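Local coordinates for protein putative short-chain dehydrogenase/reductase (Burkholderia xenovorans, PDB 5JY1) that binds NAD in a Rossmann-type fold and probably acts as a short-chain dehydrogenase/reductase, perhaps reducing 3-oxoacyl-acyl-carrier-protein substrates, at residues A[71-83]-A[121-134]. Numbering follows the deposited sequence.
With NAD (nicotinamide-adenine-dinucleotide), chain E.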
loop_
_atom_site.group_PDB
_atom_site.type_symbol
_atom_site.label_atom_id
_atom_site.label_comp_id
_atom_site.label_asym_id
_atom_site.label_seq_id
_atom_site.Cartn_x
_atom_site.Cartn_y
_atom_site.Cartn_z
ATOM N N ASP A 71 -6.939 29.263 16.476
ATOM C CA ASP A 71 -5.511 28.994 16.323
ATOM C C ASP A 71 -5.317 27.519 16.656
ATOM O O ASP A 71 -5.356 27.142 17.832
ATOM C CB ASP A 71 -4.690 29.895 17.250
ATOM C CG ASP A 71 -3.181 29.694 17.106
ATOM O OD1 ASP A 71 -2.744 28.684 16.523
ATOM O OD2 ASP A 71 -2.419 30.556 17.604
ATOM N N VAL A 72 -5.095 26.689 15.628
ATOM C CA VAL A 72 -5.046 25.241 15.825
ATOM C C VAL A 72 -3.757 24.800 16.512
ATOM O O VAL A 72 -3.586 23.611 16.790
ATOM C CB VAL A 72 -5.229 24.472 14.502
ATOM C CG1 VAL A 72 -6.583 24.817 13.861
ATOM C CG2 VAL A 72 -4.073 24.741 13.544
ATOM N N THR A 73 -2.844 25.736 16.796
ATOM C CA THR A 73 -1.717 25.401 17.663
ATOM C C THR A 73 -2.092 25.446 19.139
ATOM O O THR A 73 -1.255 25.106 19.985
ATOM C CB THR A 73 -0.525 26.331 17.400
ATOM O OG1 THR A 73 -0.845 27.665 17.806
ATOM C CG2 THR A 73 -0.146 26.327 15.920
ATOM N N SER A 74 -3.332 25.822 19.468
ATOM C CA SER A 74 -3.788 25.926 20.848
ATOM C C SER A 74 -4.965 24.992 21.064
ATOM O O SER A 74 -6.025 25.167 20.453
ATOM C CB SER A 74 -4.188 27.358 21.196
ATOM O OG SER A 74 -4.862 27.378 22.447
ATOM N N LYS A 75 -4.779 24.011 21.947
ATOM C CA LYS A 75 -5.854 23.093 22.301
ATOM C C LYS A 75 -7.101 23.844 22.766
ATOM O O LYS A 75 -8.223 23.515 22.365
ATOM C CB LYS A 75 -5.353 22.151 23.393
ATOM C CG LYS A 75 -6.366 21.159 23.891
ATOM C CD LYS A 75 -5.773 20.382 25.053
ATOM C CE LYS A 75 -6.598 19.164 25.407
ATOM N NZ LYS A 75 -5.897 18.390 26.474
ATOM N N ALA A 76 -6.921 24.858 23.615
ATOM C CA ALA A 76 -8.071 25.602 24.125
ATOM C C ALA A 76 -8.839 26.283 22.999
ATOM O O ALA A 76 -10.072 26.317 23.019
ATOM C CB ALA A 76 -7.622 26.632 25.162
ATOM N N SER A 77 -8.127 26.829 22.008
ATOM C CA SER A 77 -8.793 27.538 20.915
ATOM C C SER A 77 -9.616 26.585 20.061
ATOM O O SER A 77 -10.740 26.909 19.658
ATOM C CB SER A 77 -7.753 28.254 20.050
ATOM O OG SER A 77 -8.374 28.984 18.997
ATOM N N ILE A 78 -9.065 25.405 19.779
ATOM C CA ILE A 78 -9.801 24.379 19.046
ATOM C C ILE A 78 -11.044 23.961 19.823
ATOM O O ILE A 78 -12.144 23.862 19.266
ATOM C CB ILE A 78 -8.884 23.175 18.768
ATOM C CG1 ILE A 78 -7.784 23.558 17.782
ATOM C CG2 ILE A 78 -9.704 22.017 18.260
ATOM C CD1 ILE A 78 -6.695 22.494 17.639
ATOM N N GLU A 79 -10.883 23.706 21.127
ATOM C CA GLU A 79 -12.015 23.277 21.941
ATOM C C GLU A 79 -13.084 24.358 21.994
ATOM O O GLU A 79 -14.284 24.062 21.936
ATOM C CB GLU A 79 -11.540 22.909 23.351
ATOM C CG GLU A 79 -10.744 21.615 23.377
ATOM C CD GLU A 79 -10.258 21.237 24.757
ATOM O OE1 GLU A 79 -10.209 22.120 25.632
ATOM O OE2 GLU A 79 -9.913 20.052 24.959
ATOM N N ALA A 80 -12.662 25.620 22.044
ATOM C CA ALA A 80 -13.624 26.717 22.035
ATOM C C ALA A 80 -14.386 26.769 20.714
ATOM O O ALA A 80 -15.597 27.022 20.697
ATOM C CB ALA A 80 -12.900 28.039 22.314
ATOM N N ALA A 81 -13.699 26.510 19.601
ATOM C CA ALA A 81 -14.369 26.522 18.304
ATOM C C ALA A 81 -15.380 25.385 18.183
ATOM O O ALA A 81 -16.456 25.563 17.597
ATOM C CB ALA A 81 -13.334 26.437 17.182
ATOM N N VAL A 82 -15.054 24.213 18.733
ATOM C CA VAL A 82 -16.002 23.099 18.733
ATOM C C VAL A 82 -17.239 23.448 19.557
ATOM O O VAL A 82 -18.373 23.167 19.146
ATOM C CB VAL A 82 -15.314 21.815 19.241
ATOM C CG1 VAL A 82 -16.338 20.734 19.528
ATOM C CG2 VAL A 82 -14.297 21.316 18.213
ATOM N N ARG A 83 -17.048 24.074 20.727
ATOM C CA ARG A 83 -18.202 24.516 21.508
ATOM C C ARG A 83 -19.026 25.540 20.740
ATOM O O ARG A 83 -20.259 25.519 20.804
ATOM C CB ARG A 83 -17.775 25.112 22.853
ATOM C CG ARG A 83 -17.154 24.111 23.822
ATOM C CD ARG A 83 -17.081 24.681 25.241
ATOM N NE ARG A 83 -16.229 25.865 25.327
ATOM C CZ ARG A 83 -14.907 25.835 25.478
ATOM N NH1 ARG A 83 -14.263 24.674 25.551
ATOM N NH2 ARG A 83 -14.221 26.971 25.553
ATOM N N THR A 121 3.113 20.355 15.473
ATOM C CA THR A 121 2.046 21.079 16.163
ATOM C C THR A 121 0.913 21.448 15.209
ATOM O O THR A 121 -0.260 21.180 15.495
ATOM C CB THR A 121 2.594 22.337 16.838
ATOM O OG1 THR A 121 3.617 21.984 17.780
ATOM C CG2 THR A 121 1.470 23.090 17.561
ATOM N N THR A 122 1.241 22.069 14.068
ATOM C CA THR A 122 0.190 22.618 13.210
ATOM C C THR A 122 -0.541 21.537 12.428
ATOM O O THR A 122 -1.710 21.718 12.068
ATOM C CB THR A 122 0.751 23.662 12.236
ATOM O OG1 THR A 122 1.685 23.041 11.342
ATOM C CG2 THR A 122 1.437 24.789 12.982
ATOM N N SER A 123 0.120 20.419 12.139
ATOM C CA SER A 123 -0.538 19.310 11.463
ATOM C C SER A 123 -1.034 18.263 12.455
ATOM O O SER A 123 -2.246 18.067 12.607
ATOM C CB SER A 123 0.410 18.681 10.431
ATOM O OG SER A 123 0.682 19.601 9.385
ATOM N N LEU A 124 -0.119 17.630 13.187
ATOM C CA LEU A 124 -0.498 16.428 13.923
ATOM C C LEU A 124 -1.261 16.764 15.198
ATOM O O LEU A 124 -2.360 16.247 15.420
ATOM C CB LEU A 124 0.745 15.591 14.236
ATOM C CG LEU A 124 0.490 14.226 14.864
ATOM C CD1 LEU A 124 -0.469 13.417 13.999
ATOM C CD2 LEU A 124 1.817 13.479 15.053
ATOM N N TRP A 125 -0.690 17.611 16.062
ATOM C CA TRP A 125 -1.374 17.955 17.304
ATOM C C TRP A 125 -2.709 18.640 17.032
ATOM O O TRP A 125 -3.717 18.349 17.692
ATOM C CB TRP A 125 -0.479 18.847 18.160
ATOM C CG TRP A 125 0.571 18.072 18.908
ATOM C CD1 TRP A 125 1.887 17.921 18.569
ATOM C CD2 TRP A 125 0.380 17.336 20.120
ATOM N NE1 TRP A 125 2.533 17.131 19.505
ATOM C CE2 TRP A 125 1.626 16.769 20.469
ATOM C CE3 TRP A 125 -0.724 17.115 20.955
ATOM C CZ2 TRP A 125 1.800 15.996 21.623
ATOM C CZ3 TRP A 125 -0.558 16.340 22.086
ATOM C CH2 TRP A 125 0.699 15.793 22.416
ATOM N N ALA A 126 -2.734 19.552 16.063
ATOM C CA ALA A 126 -3.991 20.212 15.714
ATOM C C ALA A 126 -5.073 19.199 15.366
ATOM O O ALA A 126 -6.230 19.349 15.780
ATOM C CB ALA A 126 -3.768 21.165 14.544
ATOM N N THR A 127 -4.723 18.179 14.572
ATOM C CA THR A 127 -5.683 17.145 14.202
ATOM C C THR A 127 -6.104 16.329 15.417
ATOM O O THR A 127 -7.295 16.081 15.631
ATOM C CB THR A 127 -5.070 16.246 13.122
ATOM O OG1 THR A 127 -4.861 17.012 11.932
ATOM C CG2 THR A 127 -5.969 15.073 12.804
ATOM N N TRP A 128 -5.129 15.906 16.225
ATOM C CA TRP A 128 -5.396 15.177 17.465
ATOM C C TRP A 128 -6.364 15.929 18.377
ATOM O O TRP A 128 -7.353 15.359 18.853
ATOM C CB TRP A 128 -4.056 14.931 18.171
ATOM C CG TRP A 128 -4.048 14.394 19.598
ATOM C CD1 TRP A 128 -4.044 15.126 20.749
ATOM C CD2 TRP A 128 -3.920 13.021 19.999
ATOM N NE1 TRP A 128 -3.961 14.294 21.843
ATOM C CE2 TRP A 128 -3.881 12.995 21.406
ATOM C CE3 TRP A 128 -3.826 11.811 19.301
ATOM C CZ2 TRP A 128 -3.771 11.807 22.129
ATOM C CZ3 TRP A 128 -3.725 10.636 20.019
ATOM C CH2 TRP A 128 -3.699 10.637 21.412
ATOM N N TRP A 129 -6.084 17.211 18.644
ATOM C CA TRP A 129 -6.933 17.983 19.548
ATOM C C TRP A 129 -8.333 18.154 18.975
ATOM O O TRP A 129 -9.330 18.040 19.698
ATOM C CB TRP A 129 -6.311 19.354 19.807
ATOM C CG TRP A 129 -5.118 19.340 20.701
ATOM C CD1 TRP A 129 -4.910 18.534 21.782
ATOM C CD2 TRP A 129 -3.958 20.172 20.586
ATOM N NE1 TRP A 129 -3.687 18.823 22.358
ATOM C CE2 TRP A 129 -3.085 19.822 21.639
ATOM C CE3 TRP A 129 -3.572 21.175 19.691
ATOM C CZ2 TRP A 129 -1.853 20.444 21.824
ATOM C CZ3 TRP A 129 -2.342 21.796 19.879
ATOM C CH2 TRP A 129 -1.500 21.425 20.938
ATOM N N ALA A 130 -8.428 18.441 17.678
ATOM C CA ALA A 130 -9.743 18.682 17.098
ATOM C C ALA A 130 -10.559 17.399 17.035
ATOM O O ALA A 130 -11.764 17.417 17.308
ATOM C CB ALA A 130 -9.597 19.307 15.713
ATOM N N MET A 131 -9.924 16.274 16.681
ATOM C CA MET A 131 -10.640 14.995 16.664
ATOM C C MET A 131 -11.206 14.652 18.033
ATOM O O MET A 131 -12.369 14.252 18.152
ATOM C CB MET A 131 -9.713 13.877 16.189
ATOM C CG MET A 131 -9.400 13.978 14.721
ATOM S SD MET A 131 -8.200 12.749 14.165
ATOM C CE MET A 131 -9.015 11.243 14.611
ATOM N N ARG A 132 -10.385 14.763 19.079
ATOM C CA ARG A 132 -10.875 14.402 20.404
ATOM C C ARG A 132 -11.929 15.382 20.925
ATOM O O ARG A 132 -12.822 14.973 21.674
ATOM C CB ARG A 132 -9.693 14.269 21.368
ATOM C CG ARG A 132 -8.875 12.995 21.076
ATOM C CD ARG A 132 -7.359 13.158 21.309
ATOM N NE ARG A 132 -7.021 13.673 22.639
ATOM C CZ ARG A 132 -6.870 12.919 23.726
ATOM N NH1 ARG A 132 -7.059 11.607 23.669
ATOM N NH2 ARG A 132 -6.523 13.478 24.881
ATOM N N ALA A 133 -11.880 16.658 20.517
ATOM C CA ALA A 133 -12.921 17.596 20.937
ATOM C C ALA A 133 -14.228 17.355 20.187
ATOM O O ALA A 133 -15.304 17.336 20.801
ATOM C CB ALA A 133 -12.454 19.037 20.743
ATOM N N ALA A 134 -14.152 17.167 18.862
ATOM C CA ALA A 134 -15.354 16.909 18.071
ATOM C C ALA A 134 -15.970 15.557 18.410
ATOM O O ALA A 134 -17.187 15.375 18.278
ATOM C CB ALA A 134 -15.017 16.983 16.578
HETATM P PA NAD E . -3.050 27.091 2.235
HETATM O O1A NAD E . -1.672 27.528 2.628
HETATM O O2A NAD E . -3.517 27.671 0.908
HETATM O O5B NAD E . -4.158 27.465 3.427
HETATM C C5B NAD E . -3.770 27.202 4.730
HETATM C C4B NAD E . -4.869 27.802 5.698
HETATM O O4B NAD E . -4.577 27.459 6.907
HETATM C C3B NAD E . -4.767 29.366 5.648
HETATM O O3B NAD E . -6.038 29.923 5.505
HETATM C C2B NAD E . -4.146 29.708 6.980
HETATM O O2B NAD E . -4.463 31.129 7.381
HETATM C C1B NAD E . -4.695 28.809 7.776
HETATM N N9A NAD E . -3.927 28.645 8.996
HETATM C C8A NAD E . -2.596 28.668 9.097
HETATM N N7A NAD E . -2.282 28.491 10.365
HETATM C C5A NAD E . -3.418 28.357 11.054
HETATM C C6A NAD E . -3.642 28.159 12.417
HETATM N N6A NAD E . -2.807 28.006 13.601
HETATM N N1A NAD E . -4.877 28.057 12.868
HETATM C C2A NAD E . -5.933 28.147 11.992
HETATM N N3A NAD E . -5.727 28.348 10.669
HETATM C C4A NAD E . -4.440 28.448 10.209
HETATM O O3 NAD E . -3.054 25.442 2.174
HETATM P PN NAD E . -3.608 24.462 0.992
HETATM O O1N NAD E . -2.612 24.457 -0.156
HETATM O O2N NAD E . -4.998 24.860 0.462
HETATM O O5D NAD E . -3.632 22.936 1.635
HETATM C C5D NAD E . -4.662 22.597 2.562
HETATM C C4D NAD E . -4.441 21.143 3.095
HETATM O O4D NAD E . -4.198 20.311 2.083
HETATM C C3D NAD E . -3.183 21.124 3.971
HETATM O O3D NAD E . -3.321 20.266 5.000
HETATM C C2D NAD E . -2.090 20.623 2.996
HETATM O O2D NAD E . -0.973 20.083 3.817
HETATM C C1D NAD E . -2.717 19.711 2.282
HETATM N N1N NAD E . -2.122 19.515 0.969
HETATM C C2N NAD E . -2.339 20.406 -0.036
HETATM C C3N NAD E . -1.764 20.218 -1.295
HETATM C C7N NAD E . -1.994 21.204 -2.417
HETATM O O7N NAD E . -1.645 20.940 -3.558
HETATM N N7N NAD E . -2.611 22.445 -2.157
HETATM C C4N NAD E . -0.973 19.120 -1.517
HETATM C C5N NAD E . -0.760 18.230 -0.526
HETATM C C6N NAD E . -1.344 18.423 0.735
HETATM O O HOH W 1 -8.819 18.179 22.505
#
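Val72 and Ala126 bring the backbones of 71-83 and 121-134 together, their CA atoms 5.1 Å apart, and from there helix 75-83 runs beside helix 121-134 in roughly the same direction, the axes 9.2 Å apart at closest and crossing at -37°. Small residues permit this approach: the CB of Ala126 meets Val72 CB at 3.6 Å, and Ile78 lays CG2 on Ala130 CA at 3.5 Å while its CD1 reaches Trp129 CB. Further along, Val82 packs its branches against Ala133. No direct hydrogen bond links the segments, although a water lies within hydrogen-bonding distance of both Trp129 O and Glu79 OE2.

Trp129 provides the broad surface. Lys75, its CG anti to the backbone N (chi1 179°), sends an extended chain across one ring face, with CB 3.6 Å from the centroid of the five-membered ring in a CH-pi contact; Val72 O lies in plane at the ring edge. The aliphatic stem suits the indole, whereas Lys75 NZ forms a salt bridge, and Trp129 NE1 a hydrogen bond, with Asp113 OD2 of the second subunit, tying this pair to the assembly.

The loop before helix 75-83 serves the cofactor. Asp71 OD1 accepts from Thr73 N, which makes an Asx turn, and also from Thr73 OG1, both on one face of the carboxylate, and more weakly from N6A of NAD. Val72 N donates almost straight to N1A of the NAD adenine (3.1 Å, 172°). Reading the adenine edge with an Asp-Val pair after strand 64-69, beside helix 113-141, which follows strand 94-97, is characteristic of the Rossmann fold of short-chain dehydrogenases/reductases.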